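3-dehydroquinate dehydratase (PDB 2YR1) probably catalyses the cis-dehydration of 3-dehydroquinate to 3-dehydroshikimate, the third step of the chorismate pathway towards aromatic amino acids, through a Schiff-base intermediate. Local coordinates at residues I95-N98 against E99-R103; R104-E107 against A108-S112; R154-T157 against L158-M162; Q239-I242 against D243-R246. One frame throughout, in Å; residues are numbered along the deposited sequence.

Contact 1: I95-N98 against E99-R103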
ATOM      1  N   ILE A  95      16.120   2.827 -31.267  1.00 37.01           N
ATOM      2  CA  ILE A  95      17.500   2.348 -31.319  1.00 38.61           C
ATOM      3  C   ILE A  95      17.988   2.023 -32.745  1.00 34.94           C
ATOM      4  O   ILE A  95      17.374   1.233 -33.455  1.00 37.79           O
ATOM      5  CB  ILE A  95      17.619   1.104 -30.401  1.00 42.73           C
ATOM      6  CG1 ILE A  95      19.023   0.526 -30.435  1.00 50.13           C
ATOM      7  CG2 ILE A  95      16.615   0.043 -30.831  1.00 49.37           C
ATOM      8  CD1 ILE A  95      19.221  -0.598 -29.440  1.00 50.51           C
ATOM      9  N   PRO A  96      19.106   2.639 -33.171  1.00 34.47           N
ATOM     10  CA  PRO A  96      19.709   2.452 -34.498  1.00 39.29           C
ATOM     11  C   PRO A  96      20.389   1.112 -34.785  1.00 44.76           C
ATOM     12  O   PRO A  96      20.478   0.706 -35.945  1.00 44.09           O
ATOM     13  CB  PRO A  96      20.695   3.608 -34.586  1.00 40.17           C
ATOM     14  CG  PRO A  96      21.157   3.750 -33.169  1.00 40.24           C
ATOM     15  CD  PRO A  96      19.842   3.669 -32.414  1.00 37.12           C
ATOM     16  N   LEU A  97      20.898   0.443 -33.749  1.00 48.66           N
ATOM     17  CA  LEU A  97      21.572  -0.846 -33.940  1.00 47.19           C
ATOM     18  C   LEU A  97      20.593  -1.956 -33.611  1.00 41.80           C
ATOM     19  O   LEU A  97      19.746  -1.789 -32.751  1.00 45.14           O
ATOM     20  CB  LEU A  97      22.813  -0.935 -33.044  1.00 46.28           C
ATOM     21  CG  LEU A  97      22.622  -0.974 -31.527  1.00 37.56           C
ATOM     22  CD1 LEU A  97      22.384  -2.405 -31.106  1.00 40.37           C
ATOM     23  CD2 LEU A  97      23.855  -0.427 -30.825  1.00 38.45           C
ATOM     24  N   ASN A  98      20.695  -3.090 -34.291  1.00 46.27           N
ATOM     25  CA  ASN A  98      19.754  -4.171 -34.027  1.00 47.18           C
ATOM     26  C   ASN A  98      20.220  -5.170 -32.970  1.00 47.82           C
ATOM     27  O   ASN A  98      21.249  -4.979 -32.311  1.00 48.66           O
ATOM     28  CB  ASN A  98      19.384  -4.895 -35.335  1.00 48.42           C
ATOM     29  CG  ASN A  98      20.400  -5.950 -35.746  1.00 53.92           C
ATOM     30  OD1 ASN A  98      20.458  -7.034 -35.161  1.00 56.16           O
ATOM     31  ND2 ASN A  98      21.207  -5.636 -36.758  1.00 55.09           N
ATOM     32  N   GLU A  99      19.428  -6.223 -32.812  1.00 44.74           N
ATOM     33  CA  GLU A  99      19.662  -7.292 -31.847  1.00 45.14           C
ATOM     34  C   GLU A  99      21.114  -7.688 -31.567  1.00 44.64           C
ATOM     35  O   GLU A  99      21.604  -7.523 -30.441  1.00 39.81           O
ATOM     36  CB  GLU A  99      18.882  -8.527 -32.290  1.00 46.39           C
ATOM     37  CG  GLU A  99      19.148  -9.768 -31.466  1.00 52.56           C
ATOM     38  CD  GLU A  99      18.153 -10.873 -31.760  1.00 52.69           C
ATOM     39  OE1 GLU A  99      18.206 -11.475 -32.859  1.00 54.02           O
ATOM     40  OE2 GLU A  99      17.303 -11.126 -30.885  1.00 55.29           O
ATOM     41  N   ALA A 100      21.786  -8.217 -32.588  1.00 36.59           N
ATOM     42  CA  ALA A 100      23.163  -8.670 -32.462  1.00 37.35           C
ATOM     43  C   ALA A 100      24.089  -7.642 -31.837  1.00 41.55           C
ATOM     44  O   ALA A 100      24.856  -7.951 -30.916  1.00 38.94           O
ATOM     45  CB  ALA A 100      23.697  -9.076 -33.831  1.00 34.32           C
ATOM     46  N   GLU A 101      24.021  -6.421 -32.350  1.00 39.94           N
ATOM     47  CA  GLU A 101      24.868  -5.339 -31.866  1.00 44.45           C
ATOM     48  C   GLU A 101      24.621  -5.088 -30.390  1.00 39.03           C
ATOM     49  O   GLU A 101      25.566  -4.860 -29.623  1.00 42.34           O
ATOM     50  CB  GLU A 101      24.622  -4.061 -32.686  1.00 44.75           C
ATOM     51  CG  GLU A 101      24.918  -4.205 -34.193  1.00 51.66           C
ATOM     52  CD  GLU A 101      24.079  -5.294 -34.862  1.00 57.68           C
ATOM     53  OE1 GLU A 101      22.837  -5.177 -34.836  1.00 53.28           O
ATOM     54  OE2 GLU A 101      24.656  -6.269 -35.408  1.00 59.58           O
ATOM     55  N   VAL A 102      23.354  -5.132 -29.993  1.00 37.48           N
ATOM     56  CA  VAL A 102      22.994  -4.925 -28.594  1.00 31.58           C
ATOM     57  C   VAL A 102      23.746  -5.955 -27.754  1.00 29.37           C
ATOM     58  O   VAL A 102      24.456  -5.603 -26.813  1.00 32.49           O
ATOM     59  CB  VAL A 102      21.477  -5.118 -28.353  1.00 29.90           C
ATOM     60  CG1 VAL A 102      21.137  -4.787 -26.899  1.00 25.33           C
ATOM     61  CG2 VAL A 102      20.677  -4.240 -29.298  1.00 30.46           C
ATOM     62  N   ARG A 103      23.593  -7.226 -28.110  1.00 35.25           N
ATOM     63  CA  ARG A 103      24.257  -8.315 -27.389  1.00 35.44           C
ATOM     64  C   ARG A 103      25.765  -8.179 -27.428  1.00 36.72           C
ATOM     65  O   ARG A 103      26.455  -8.491 -26.457  1.00 35.25           O
ATOM     66  CB  ARG A 103      23.824  -9.668 -27.960  1.00 37.58           C
ATOM     67  CG  ARG A 103      22.399 -10.016 -27.579  1.00 41.43           C
ATOM     68  CD  ARG A 103      21.980 -11.406 -28.025  1.00 44.78           C
ATOM     69  NE  ARG A 103      21.858 -11.509 -29.475  1.00 51.96           N
ATOM     70  CZ  ARG A 103      21.370 -12.575 -30.099  1.00 47.46           C
ATOM     71  NH1 ARG A 103      20.959 -13.620 -29.397  1.00 54.94           N
ATOM     72  NH2 ARG A 103      21.308 -12.603 -31.420  1.00 49.00           N
TER

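Contact 2: R104-E107 against A108-S112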
ATOM      1  N   ARG A 104      26.273  -7.692 -28.554  1.00 39.07           N
ATOM      2  CA  ARG A 104      27.699  -7.497 -28.713  1.00 33.56           C
ATOM      3  C   ARG A 104      28.096  -6.342 -27.810  1.00 32.66           C
ATOM      4  O   ARG A 104      29.127  -6.391 -27.130  1.00 34.52           O
ATOM      5  CB  ARG A 104      28.014  -7.189 -30.178  1.00 37.11           C
ATOM      6  CG  ARG A 104      29.138  -8.016 -30.758  1.00 41.03           C
ATOM      7  CD  ARG A 104      29.070  -8.016 -32.285  1.00 46.72           C
ATOM      8  NE  ARG A 104      29.053  -6.666 -32.844  1.00 47.29           N
ATOM      9  CZ  ARG A 104      28.101  -6.206 -33.652  1.00 46.41           C
ATOM     10  NH1 ARG A 104      27.087  -6.991 -33.999  1.00 45.11           N
ATOM     11  NH2 ARG A 104      28.159  -4.962 -34.109  1.00 46.76           N
ATOM     12  N   LEU A 105      27.258  -5.306 -27.786  1.00 34.20           N
ATOM     13  CA  LEU A 105      27.520  -4.140 -26.948  1.00 27.58           C
ATOM     14  C   LEU A 105      27.398  -4.559 -25.491  1.00 25.46           C
ATOM     15  O   LEU A 105      28.183  -4.126 -24.641  1.00 26.05           O
ATOM     16  CB  LEU A 105      26.506  -3.029 -27.242  1.00 29.78           C
ATOM     17  CG  LEU A 105      26.950  -1.578 -27.060  1.00 36.72           C
ATOM     18  CD1 LEU A 105      25.723  -0.675 -27.203  1.00 32.39           C
ATOM     19  CD2 LEU A 105      27.601  -1.373 -25.708  1.00 38.40           C
ATOM     20  N   ILE A 106      26.411  -5.402 -25.196  1.00 27.76           N
ATOM     21  CA  ILE A 106      26.232  -5.857 -23.822  1.00 26.79           C
ATOM     22  C   ILE A 106      27.486  -6.625 -23.396  1.00 21.17           C
ATOM     23  O   ILE A 106      28.008  -6.428 -22.305  1.00 23.33           O
ATOM     24  CB  ILE A 106      24.989  -6.769 -23.681  1.00 26.92           C
ATOM     25  CG1 ILE A 106      23.712  -5.963 -23.922  1.00 31.90           C
ATOM     26  CG2 ILE A 106      24.947  -7.377 -22.287  1.00 26.06           C
ATOM     27  CD1 ILE A 106      22.449  -6.819 -23.987  1.00 27.38           C
ATOM     28  N   GLU A 107      27.991  -7.482 -24.274  1.00 30.52           N
ATOM     29  CA  GLU A 107      29.188  -8.247 -23.942  1.00 30.31           C
ATOM     30  C   GLU A 107      30.349  -7.302 -23.726  1.00 27.66           C
ATOM     31  O   GLU A 107      31.048  -7.364 -22.710  1.00 34.92           O
ATOM     32  CB  GLU A 107      29.527  -9.239 -25.056  1.00 33.92           C
ATOM     33  CG  GLU A 107      30.583 -10.246 -24.629  1.00 39.11           C
ATOM     34  CD  GLU A 107      30.880 -11.256 -25.709  1.00 47.74           C
ATOM     35  OE1 GLU A 107      31.629 -10.900 -26.650  1.00 52.42           O
ATOM     36  OE2 GLU A 107      30.350 -12.392 -25.622  1.00 42.50           O
ATOM     37  N   ALA A 108      30.547  -6.405 -24.684  1.00 37.03           N
ATOM     38  CA  ALA A 108      31.623  -5.435 -24.592  1.00 31.54           C
ATOM     39  C   ALA A 108      31.494  -4.639 -23.306  1.00 30.03           C
ATOM     40  O   ALA A 108      32.487  -4.361 -22.645  1.00 33.17           O
ATOM     41  CB  ALA A 108      31.581  -4.504 -25.784  1.00 33.99           C
ATOM     42  N   ILE A 109      30.268  -4.273 -22.946  1.00 32.88           N
ATOM     43  CA  ILE A 109      30.064  -3.498 -21.727  1.00 31.38           C
ATOM     44  C   ILE A 109      30.287  -4.370 -20.496  1.00 26.81           C
ATOM     45  O   ILE A 109      30.819  -3.902 -19.496  1.00 28.08           O
ATOM     46  CB  ILE A 109      28.638  -2.852 -21.686  1.00 37.52           C
ATOM     47  CG1 ILE A 109      28.502  -1.964 -20.454  1.00 35.49           C
ATOM     48  CG2 ILE A 109      27.567  -3.911 -21.587  1.00 43.89           C
ATOM     49  CD1 ILE A 109      29.519  -0.851 -20.393  1.00 44.56           C
ATOM     50  N   CYS A 110      29.894  -5.642 -20.576  1.00 33.76           N
ATOM     51  CA  CYS A 110      30.080  -6.578 -19.466  1.00 36.15           C
ATOM     52  C   CYS A 110      31.566  -6.773 -19.144  1.00 37.12           C
ATOM     53  O   CYS A 110      31.975  -6.717 -17.985  1.00 40.60           O
ATOM     54  CB  CYS A 110      29.485  -7.956 -19.797  1.00 39.26           C
ATOM     55  SG  CYS A 110      27.683  -8.079 -19.853  1.00 43.80           S
ATOM     56  N   ARG A 111      32.369  -7.014 -20.176  1.00 40.51           N
ATOM     57  CA  ARG A 111      33.795  -7.253 -19.984  1.00 40.41           C
ATOM     58  C   ARG A 111      34.563  -6.015 -19.567  1.00 39.06           C
ATOM     59  O   ARG A 111      35.655  -6.109 -19.001  1.00 39.38           O
ATOM     60  CB  ARG A 111      34.396  -7.873 -21.246  1.00 40.43           C
ATOM     61  CG  ARG A 111      33.960  -9.319 -21.440  1.00 46.90           C
ATOM     62  CD  ARG A 111      34.365  -9.888 -22.787  1.00 48.94           C
ATOM     63  NE  ARG A 111      33.917  -9.012 -23.863  1.00 56.45           N
ATOM     64  CZ  ARG A 111      33.863  -9.355 -25.146  1.00 55.94           C
ATOM     65  NH1 ARG A 111      34.224 -10.573 -25.531  1.00 56.72           N
ATOM     66  NH2 ARG A 111      33.465  -8.464 -26.045  1.00 55.59           N
ATOM     67  N   SER A 112      33.973  -4.852 -19.822  1.00 41.15           N
ATOM     68  CA  SER A 112      34.590  -3.591 -19.445  1.00 35.60           C
ATOM     69  C   SER A 112      34.620  -3.543 -17.928  1.00 35.92           C
ATOM     70  O   SER A 112      35.467  -2.884 -17.332  1.00 30.60           O
ATOM     71  CB  SER A 112      33.757  -2.424 -19.973  1.00 47.23           C
ATOM     72  OG  SER A 112      33.429  -2.617 -21.340  1.00 50.18           O
TER

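Contact 3: R154-T157 against L158-M162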
ATOM      1  N   ARG A 154      -3.516 -11.312 -17.059  1.00 27.38           N
ATOM      2  CA  ARG A 154      -4.021 -12.067 -15.926  1.00 29.67           C
ATOM      3  C   ARG A 154      -2.896 -12.544 -15.015  1.00 25.72           C
ATOM      4  O   ARG A 154      -1.763 -12.720 -15.453  1.00 27.04           O
ATOM      5  CB  ARG A 154      -4.845 -13.256 -16.405  1.00 36.17           C
ATOM      6  CG  ARG A 154      -5.608 -13.925 -15.282  1.00 46.45           C
ATOM      7  CD  ARG A 154      -6.616 -14.923 -15.818  1.00 51.06           C
ATOM      8  NE  ARG A 154      -7.725 -15.104 -14.884  1.00 51.33           N
ATOM      9  CZ  ARG A 154      -8.889 -15.668 -15.203  1.00 52.21           C
ATOM     10  NH1 ARG A 154      -9.103 -16.114 -16.440  1.00 45.41           N
ATOM     11  NH2 ARG A 154      -9.845 -15.770 -14.287  1.00 51.14           N
ATOM     12  N   LYS A 155      -3.222 -12.737 -13.742  1.00 20.14           N
ATOM     13  CA  LYS A 155      -2.263 -13.203 -12.748  1.00 24.51           C
ATOM     14  C   LYS A 155      -1.488 -14.428 -13.248  1.00 20.60           C
ATOM     15  O   LYS A 155      -0.290 -14.529 -13.037  1.00 20.39           O
ATOM     16  CB  LYS A 155      -2.984 -13.558 -11.448  1.00 26.74           C
ATOM     17  CG  LYS A 155      -2.104 -14.267 -10.448  1.00 34.95           C
ATOM     18  CD  LYS A 155      -2.916 -15.103  -9.469  1.00 35.94           C
ATOM     19  CE  LYS A 155      -3.494 -16.369 -10.122  1.00 38.79           C
ATOM     20  NZ  LYS A 155      -2.485 -17.256 -10.785  1.00 23.49           N
ATOM     21  N   GLU A 156      -2.167 -15.357 -13.913  1.00 20.52           N
ATOM     22  CA  GLU A 156      -1.489 -16.555 -14.438  1.00 22.74           C
ATOM     23  C   GLU A 156      -0.350 -16.220 -15.410  1.00 20.50           C
ATOM     24  O   GLU A 156       0.696 -16.862 -15.414  1.00 24.34           O
ATOM     25  CB  GLU A 156      -2.496 -17.458 -15.161  1.00 25.22           C
ATOM     26  CG  GLU A 156      -2.123 -18.933 -15.116  1.00 42.79           C
ATOM     27  CD  GLU A 156      -1.382 -19.452 -16.357  1.00 56.13           C
ATOM     28  OE1 GLU A 156      -0.385 -18.810 -16.787  1.00 54.96           O
ATOM     29  OE2 GLU A 156      -1.793 -20.525 -16.891  1.00 54.51           O
ATOM     30  N   THR A 157      -0.577 -15.232 -16.260  1.00 21.62           N
ATOM     31  CA  THR A 157       0.417 -14.823 -17.250  1.00 21.55           C
ATOM     32  C   THR A 157       1.634 -14.220 -16.559  1.00 20.56           C
ATOM     33  O   THR A 157       2.772 -14.515 -16.917  1.00 18.63           O
ATOM     34  CB  THR A 157      -0.201 -13.806 -18.215  1.00 22.44           C
ATOM     35  OG1 THR A 157      -1.436 -14.337 -18.702  1.00 27.24           O
ATOM     36  CG2 THR A 157       0.705 -13.541 -19.400  1.00 25.13           C
ATOM     37  N   LEU A 158       1.386 -13.386 -15.549  1.00 17.69           N
ATOM     38  CA  LEU A 158       2.470 -12.743 -14.807  1.00 15.52           C
ATOM     39  C   LEU A 158       3.276 -13.796 -14.055  1.00 18.72           C
ATOM     40  O   LEU A 158       4.513 -13.747 -14.013  1.00 16.25           O
ATOM     41  CB  LEU A 158       1.887 -11.701 -13.837  1.00 14.87           C
ATOM     42  CG  LEU A 158       1.126 -10.576 -14.552  1.00 15.60           C
ATOM     43  CD1 LEU A 158       0.610  -9.555 -13.547  1.00 20.40           C
ATOM     44  CD2 LEU A 158       2.043  -9.915 -15.587  1.00 16.75           C
ATOM     45  N   LEU A 159       2.574 -14.747 -13.453  1.00 14.62           N
ATOM     46  CA  LEU A 159       3.254 -15.811 -12.722  1.00 15.22           C
ATOM     47  C   LEU A 159       4.110 -16.651 -13.696  1.00 16.39           C
ATOM     48  O   LEU A 159       5.260 -16.960 -13.400  1.00 16.37           O
ATOM     49  CB  LEU A 159       2.229 -16.679 -11.989  1.00 17.13           C
ATOM     50  CG  LEU A 159       2.811 -17.871 -11.217  1.00 21.82           C
ATOM     51  CD1 LEU A 159       3.956 -17.414 -10.313  1.00 19.12           C
ATOM     52  CD2 LEU A 159       1.692 -18.527 -10.401  1.00 21.87           C
ATOM     53  N   ALA A 160       3.553 -16.989 -14.859  1.00 15.72           N
ATOM     54  CA  ALA A 160       4.275 -17.761 -15.865  1.00 18.79           C
ATOM     55  C   ALA A 160       5.522 -17.016 -16.355  1.00 20.97           C
ATOM     56  O   ALA A 160       6.592 -17.618 -16.500  1.00 18.00           O
ATOM     57  CB  ALA A 160       3.351 -18.084 -17.044  1.00 22.78           C
ATOM     58  N   ASP A 161       5.400 -15.707 -16.596  1.00 20.81           N
ATOM     59  CA  ASP A 161       6.550 -14.905 -17.029  1.00 18.22           C
ATOM     60  C   ASP A 161       7.711 -15.003 -16.057  1.00 16.38           C
ATOM     61  O   ASP A 161       8.853 -15.193 -16.458  1.00 21.13           O
ATOM     62  CB  ASP A 161       6.190 -13.412 -17.167  1.00 21.38           C
ATOM     63  CG  ASP A 161       5.326 -13.122 -18.375  1.00 23.18           C
ATOM     64  OD1 ASP A 161       5.500 -13.782 -19.428  1.00 25.03           O
ATOM     65  OD2 ASP A 161       4.480 -12.208 -18.276  1.00 26.60           O
ATOM     66  N   MET A 162       7.418 -14.862 -14.768  1.00 20.92           N
ATOM     67  CA  MET A 162       8.459 -14.910 -13.763  1.00 16.63           C
ATOM     68  C   MET A 162       9.031 -16.321 -13.612  1.00 17.74           C
ATOM     69  O   MET A 162      10.218 -16.492 -13.367  1.00 16.36           O
ATOM     70  CB  MET A 162       7.926 -14.388 -12.420  1.00 17.47           C
ATOM     71  CG  MET A 162       7.784 -12.867 -12.391  1.00 20.83           C
ATOM     72  SD  MET A 162       7.138 -12.174 -10.865  1.00 22.50           S
ATOM     73  CE  MET A 162       5.348 -12.480 -11.046  1.00 12.14           C
TER

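Contact 4: Q239-I242 against D243-R246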
ATOM      1  N   GLN A 239       6.857   6.917 -11.468  1.00 32.19           N
ATOM      2  CA  GLN A 239       7.988   6.901 -10.549  1.00 29.41           C
ATOM      3  C   GLN A 239       7.891   8.134  -9.636  1.00 30.33           C
ATOM      4  O   GLN A 239       7.628   9.242 -10.092  1.00 27.41           O
ATOM      5  CB  GLN A 239       9.319   6.886 -11.325  1.00 29.13           C
ATOM      6  CG  GLN A 239       9.503   5.664 -12.256  1.00 27.32           C
ATOM      7  CD  GLN A 239      10.868   5.627 -12.935  1.00 32.09           C
ATOM      8  OE1 GLN A 239      11.522   6.664 -13.097  1.00 33.88           O
ATOM      9  NE2 GLN A 239      11.294   4.434 -13.357  1.00 27.36           N
ATOM     10  N   ILE A 240       8.117   7.910  -8.345  1.00 27.26           N
ATOM     11  CA  ILE A 240       8.040   8.923  -7.293  1.00 23.93           C
ATOM     12  C   ILE A 240       9.421   9.394  -6.867  1.00 24.92           C
ATOM     13  O   ILE A 240      10.379   8.624  -6.903  1.00 20.67           O
ATOM     14  CB  ILE A 240       7.331   8.328  -6.041  1.00 27.04           C
ATOM     15  CG1 ILE A 240       5.885   8.004  -6.376  1.00 32.84           C
ATOM     16  CG2 ILE A 240       7.411   9.262  -4.849  1.00 25.41           C
ATOM     17  CD1 ILE A 240       5.744   6.871  -7.305  1.00 28.00           C
ATOM     18  N   PRO A 241       9.540  10.672  -6.464  1.00 23.97           N
ATOM     19  CA  PRO A 241      10.825  11.212  -6.022  1.00 23.88           C
ATOM     20  C   PRO A 241      11.401  10.394  -4.872  1.00 23.69           C
ATOM     21  O   PRO A 241      10.724  10.080  -3.880  1.00 24.81           O
ATOM     22  CB  PRO A 241      10.474  12.641  -5.613  1.00 28.86           C
ATOM     23  CG  PRO A 241       9.428  13.003  -6.626  1.00 30.38           C
ATOM     24  CD  PRO A 241       8.556  11.757  -6.641  1.00 26.95           C
ATOM     25  N   ILE A 242      12.670  10.053  -5.012  1.00 19.88           N
ATOM     26  CA  ILE A 242      13.354   9.245  -4.035  1.00 15.69           C
ATOM     27  C   ILE A 242      13.149   9.650  -2.569  1.00 23.74           C
ATOM     28  O   ILE A 242      13.042   8.780  -1.688  1.00 18.73           O
ATOM     29  CB  ILE A 242      14.841   9.204  -4.373  1.00 21.35           C
ATOM     30  CG1 ILE A 242      15.562   8.241  -3.433  1.00 24.43           C
ATOM     31  CG2 ILE A 242      15.418  10.603  -4.300  1.00 24.09           C
ATOM     32  CD1 ILE A 242      16.965   7.913  -3.898  1.00 37.81           C
ATOM     33  N   ASP A 243      13.081  10.952  -2.306  1.00 21.50           N
ATOM     34  CA  ASP A 243      12.888  11.442  -0.940  1.00 28.72           C
ATOM     35  C   ASP A 243      11.524  11.043  -0.373  1.00 23.49           C
ATOM     36  O   ASP A 243      11.401  10.693   0.805  1.00 22.60           O
ATOM     37  CB  ASP A 243      13.039  12.971  -0.902  1.00 32.34           C
ATOM     38  CG  ASP A 243      14.486  13.416  -1.051  1.00 44.41           C
ATOM     39  OD1 ASP A 243      15.387  12.695  -0.553  1.00 46.79           O
ATOM     40  OD2 ASP A 243      14.722  14.487  -1.654  1.00 48.39           O
ATOM     41  N   ASP A 244      10.493  11.098  -1.210  1.00 27.34           N
ATOM     42  CA  ASP A 244       9.160  10.720  -0.760  1.00 25.22           C
ATOM     43  C   ASP A 244       9.063   9.200  -0.594  1.00 21.25           C
ATOM     44  O   ASP A 244       8.372   8.709   0.294  1.00 18.83           O
ATOM     45  CB  ASP A 244       8.103  11.260  -1.728  1.00 26.32           C
ATOM     46  CG  ASP A 244       8.070  12.797  -1.757  1.00 30.68           C
ATOM     47  OD1 ASP A 244       8.049  13.415  -0.678  1.00 27.78           O
ATOM     48  OD2 ASP A 244       8.065  13.390  -2.851  1.00 37.37           O
ATOM     49  N   VAL A 245       9.766   8.451  -1.435  1.00 26.09           N
ATOM     50  CA  VAL A 245       9.759   6.996  -1.310  1.00 20.85           C
ATOM     51  C   VAL A 245      10.360   6.603   0.042  1.00 25.59           C
ATOM     52  O   VAL A 245       9.794   5.776   0.766  1.00 21.19           O
ATOM     53  CB  VAL A 245      10.555   6.338  -2.451  1.00 19.17           C
ATOM     54  CG1 VAL A 245      10.674   4.854  -2.217  1.00 16.66           C
ATOM     55  CG2 VAL A 245       9.829   6.570  -3.775  1.00 17.62           C
ATOM     56  N   ARG A 246      11.500   7.214   0.383  1.00 25.85           N
ATOM     57  CA  ARG A 246      12.190   6.960   1.658  1.00 28.86           C
ATOM     58  C   ARG A 246      11.283   7.279   2.853  1.00 22.39           C
ATOM     59  O   ARG A 246      11.226   6.530   3.823  1.00 21.74           O
ATOM     60  CB  ARG A 246      13.461   7.826   1.776  1.00 26.88           C
ATOM     61  CG  ARG A 246      14.560   7.527   0.766  1.00 39.20           C
ATOM     62  CD  ARG A 246      15.692   8.549   0.914  1.00 44.07           C
ATOM     63  NE  ARG A 246      16.820   8.321   0.012  1.00 48.08           N
ATOM     64  CZ  ARG A 246      17.516   7.190  -0.026  1.00 50.49           C
ATOM     65  NH1 ARG A 246      17.185   6.185   0.783  1.00 44.73           N
ATOM     66  NH2 ARG A 246      18.548   7.069  -0.852  1.00 44.77           N
TER

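Contact 1: I95-N98 against E99-R103
V102 N gives its hydrogen to N98 O at 3.1 Å, a fairly straight bond (160° at the hydrogen) that closes the first full turn of helix 99-112. N98 is an asparagine N-cap, set where the loop after strand 81-84 of the TIM barrel turns into its helix, and its side chain takes a second N-H of the same turn. The amide oxygen N98 OD1 accepts from A100 N, also at 3.1 Å, with the donor well above the plane of the amide and the bond bent to 141° at the hydrogen. The side chain gets there because CG lies between the backbone N and the carbonyl carbon (chi1 83°), which folds the amide over the first turn.

The acid of E101 comes to the same end of the helix. Its chain kinks at chi2, and OE2 forms a salt bridge with R104 NH1 on the next turn; how its carboxylate sits against the N98 amide is doubtful. E99 points out to R127 of helix 127-137 and pairs with it through OE2, while E99 OE1 has a long, charge-only approach to R103 NH2, one turn on.

Beneath the polar cap the loop adds a small apolar patch. L97 slides past E101 in the opposite direction, L97 CB lying 3.6 Å from E101 CB. I95 itself rests on I59 of another loop, and I95 CD1 reaches CG2 of the buried V102 at 3.9 Å.

Contact 2: R104-E107 against A108-S112
E107 and R111 form an i to i+4 salt bridge along helix 99-112, the helix of a right-handed beta-alpha-beta crossover between strands 81-84 and 117-121 of the barrel. The glutamate is fully stretched, with CG trans to the backbone N (chi1 -168°) and the chain extended beyond it. R111 CG lies opposite its own carbonyl carbon, beside the backbone N, and the chain bends at chi3 (-52°), which carries the guanidinium back over the glutamate. Underneath, R111 N bonds to E107 O at 2.9 Å.

The apolar side chains divide. L105 and I109 lean on V65 and A69 of helix 62-75, whereas I106 and C110 both reach V118 of strand 117-121. I106 CG2 touches C110 SG at 3.7 Å, although the place of the sulfur is less certain.

On the outer flank the acid and the base are held by charge and by methylene packing together. E107 CG lies 3.4 Å above the middle of the R111 guanidinium plane, and from there E107 OE1 meets R111 NH1 at 2.8 Å, over a face of the group, with the carboxylate turned 54° against it.

Contact 3: R154-T157 against L158-M162
The first turns of helix 155-167 are closed by four consecutive i to i+4 backbone bonds, running from L158 N to R154 O at 3.2 Å through to D161 N to T157 O at 2.9 Å, all close to 160° at the hydrogen. R154 is the N-cap residue, and the helix belongs to the beta-alpha-beta unit between strands 141-148 and 172-177 of the TIM barrel.

K155 and L159 share one flank. The lysine chain curls at chi3 and chi4, bringing K155 NZ to 4.4 Å from L159 CD2, and the ammonium forms a salt bridge with E194 of helix 182-198. L159 packs on E194 and A195 of the same helix, so both residues of the pair face one neighbour.

On the outer side E156 bends at chi2 (-97°), which turns its carboxylate along the axis. E156 OE1 then stands 3.8 Å from A160 CB. T157 and D161 lie side by side and point the same way, T157 CG2 being 4.2 Å from D161 OD2, and T157 also packs on Y148 of strand 141-148. L158 is buried between A191 of helix 182-198 and V177 of strand 172-177.

The helix is therefore fastened to its neighbours at two polar points. One is the pair of K155 and E194; at the other, the D161 carboxylate, hydrogen-bonded through OD2 to the hydroxyl of Y148 and with a long, weak ion pair from OD1 to R146, ties this turn to the strand that carries H147.

Contact 4: Q239-I242 against D243-R246
The chain runs extended through I240 and P241 (psi 148° and 132°) and turns abruptly into helix 242-256 at I242, with P241 in the N-cap position. P241 O takes V245 N at 3.1 Å, and a weak bond from D244 N at 2.9 Å that is bent to 125°. I242 O then accepts from R246 N at 3.0 Å, which continues the helical pattern begun by P241 O.

I240 folds back on the helix it precedes. Its CG2 branch, opposite the backbone N, reaches D244 CB and V245 CG2, each at 3.8 Å and each crossed at about a right angle. I240 also packs on R216, which like Q239 is predicted to bind 3-dehydroquinate.

The proline ring sits against the acid of D244, P241 CB lying 3.7 Å from D244 OD2. I242 and R246 run alongside each other in the same direction, both resting on I22 of strand 21-26, and I242 CD1 comes to 3.5 Å from R246 NH2, obliquely to the guanidinium.

Across the dimer interface the D244 carboxylate is met by the hydroxyl of Y255 of the second subunit, hydrogen-bonded to OD2, and I240 and P241 pack on that same tyrosine. A polar bond and apolar packing together thus join this helix start to the partner chain, near the predicted substrate loop.

In the fold
The four contacts follow in series along one TIM-barrel domain. Contacts 1, 3 and 4 lie at helix starts; contact 2 continues along helix 99-112, which contact 1 begins. The centres of contacts 1 and 2 are 12 Å apart, and L97 CD2 meets L105 CD1 at 4.1 Å, so they form one continuous piece of structure. Contact 3, on helix 155-167, and contact 4, on helix 242-256, are separate places on the barrel, their nearest atoms about 17 Å apart. Contact 4 lies on the opposite side of the chain's centre from contacts 1 and 2. The three helices are among those packed around the parallel barrel, and of the four contacts it is contact 4 that meets the second subunit.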